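Local coordinates for protein carboxylic ester hydrolase (Aspergillus niger, PDB 7K4O) that probably hydrolyses ester bonds of tannins as a secreted fungal serine esterase of the tannase and feruloyl esterase family, at residues Y64-D67 with G71-V74. Numbering follows the deposited sequence.
Sequences YSHD and GDQV
Asp72 reaches across to His66 and holds it by a single oxygen. Its CB points at the strand, and with CG anti to the backbone N (chi1 -167°) the carboxylate is carried to the histidine, where OD2 takes two bonds. One comes from His66 ND1 at 2.7 Å, on the syn side and in the plane of the imidazole; the other comes from the backbone, His66 N to Asp72 OD2 at 2.8 Å, on the anti side. Both donors approach from the same face of the carboxylate, whose plane stands 62° from that of the ring. Main chain and ring are thus fixed together, while His66 NE2 bonds to Glu157, leaving the imidazole hydrogen-bonded at both nitrogens and probably favouring its charged form.

The Val74 side chain lies against Tyr64: Val74 CB sits over one face of the Tyr64 ring, 3.6 Å from the centroid, a CH-pi contact. From there Val74 CG1 extends over the phenol end, 3.4 Å from Tyr64 CZ and equally close to Tyr64 OH, whereas Val74 CG2 lies near Tyr64 CE1 and reaches the rim of the imidazole, 3.9 Å from His66 CE1. The tyrosine hydroxyl also bonds to Glu157, on helix 144-169, whose Met149 packs on His66 and Val74.

Tyr64 and Val74 also exchange two backbone bonds, Tyr64 N to Val74 O at 2.9 Å and Val74 N to Tyr64 O at 2.8 Å. This is an antiparallel hydrogen-bonded pair where strand 50-66 turns back into strand 74-81: a beta-hairpin in the antiparallel part of the mixed sheet of this alpha/beta-hydrolase-clan enzyme.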
loop_
_atom_site.group_PDB
_atom_site.type_symbol
_atom_site.label_atom_id
_atom_site.label_comp_id
_atom_site.label_asym_id
_atom_site.label_seq_id
_atom_site.Cartn_x
_atom_site.Cartn_y
_atom_site.Cartn_z
ATOM N N TYR A 64 16.142 -2.832 -21.646
ATOM C CA TYR A 64 15.373 -3.315 -22.801
ATOM C C TYR A 64 14.560 -2.147 -23.372
ATOM O O TYR A 64 14.485 -1.097 -22.754
ATOM C CB TYR A 64 14.515 -4.522 -22.453
ATOM C CG TYR A 64 13.336 -4.287 -21.548
ATOM C CD1 TYR A 64 12.099 -3.927 -22.059
ATOM C CD2 TYR A 64 13.426 -4.472 -20.191
ATOM C CE1 TYR A 64 10.993 -3.786 -21.235
ATOM C CE2 TYR A 64 12.344 -4.313 -19.345
ATOM C CZ TYR A 64 11.110 -3.980 -19.859
ATOM O OH TYR A 64 10.036 -3.852 -19.024
ATOM N N SER A 65 13.965 -2.373 -24.528
ATOM C CA SER A 65 13.137 -1.337 -25.170
ATOM C C SER A 65 11.911 -1.955 -25.828
ATOM O O SER A 65 11.921 -3.143 -26.171
ATOM C CB SER A 65 13.941 -0.543 -26.140
ATOM O OG SER A 65 14.462 -1.343 -27.173
ATOM N N HIS A 66 10.865 -1.134 -25.986
ATOM C CA HIS A 66 9.644 -1.508 -26.704
ATOM C C HIS A 66 9.843 -1.154 -28.170
ATOM O O HIS A 66 10.051 0.037 -28.469
ATOM C CB HIS A 66 8.428 -0.783 -26.155
ATOM C CG HIS A 66 8.082 -1.178 -24.764
ATOM N ND1 HIS A 66 8.673 -0.603 -23.688
ATOM C CD2 HIS A 66 7.213 -2.088 -24.283
ATOM C CE1 HIS A 66 8.164 -1.168 -22.565
ATOM N NE2 HIS A 66 7.292 -2.094 -22.920
ATOM N N ASP A 67 9.703 -2.140 -29.011
ATOM C CA ASP A 67 9.798 -1.964 -30.480
ATOM C C ASP A 67 8.815 -0.865 -30.907
ATOM O O ASP A 67 7.676 -0.891 -30.513
ATOM C CB ASP A 67 9.530 -3.258 -31.199
ATOM C CG ASP A 67 10.517 -4.374 -30.861
ATOM O OD1 ASP A 67 11.562 -4.052 -30.225
ATOM O OD2 ASP A 67 10.175 -5.554 -31.170
ATOM N N GLY A 71 13.104 6.339 -28.648
ATOM C CA GLY A 71 13.738 6.809 -27.410
ATOM C C GLY A 71 13.441 5.912 -26.200
ATOM O O GLY A 71 13.938 6.234 -25.072
ATOM N N ASP A 72 12.660 4.855 -26.375
ATOM C CA ASP A 72 12.223 4.044 -25.213
ATOM C C ASP A 72 13.426 3.292 -24.600
ATOM O O ASP A 72 14.255 2.716 -25.358
ATOM C CB ASP A 72 11.155 3.063 -25.649
ATOM C CG ASP A 72 10.435 2.407 -24.495
ATOM O OD1 ASP A 72 9.781 3.124 -23.715
ATOM O OD2 ASP A 72 10.593 1.155 -24.371
ATOM N N GLN A 73 13.469 3.226 -23.275
ATOM C CA GLN A 73 14.421 2.372 -22.543
ATOM C C GLN A 73 13.864 2.078 -21.146
ATOM O O GLN A 73 13.437 3.001 -20.411
ATOM C CB GLN A 73 15.786 3.044 -22.415
ATOM C CG GLN A 73 16.833 2.100 -21.840
ATOM C CD GLN A 73 18.230 2.677 -21.884
ATOM O OE1 GLN A 73 19.028 2.299 -22.738
ATOM N NE2 GLN A 73 18.526 3.591 -20.985
ATOM N N VAL A 74 13.901 0.811 -20.777
ATOM C CA VAL A 74 13.499 0.332 -19.451
ATOM C C VAL A 74 14.746 -0.311 -18.812
ATOM O O VAL A 74 15.466 -1.042 -19.497
ATOM C CB VAL A 74 12.353 -0.677 -19.561
ATOM C CG1 VAL A 74 11.896 -1.095 -18.182
ATOM C CG2 VAL A 74 11.170 -0.136 -20.384
#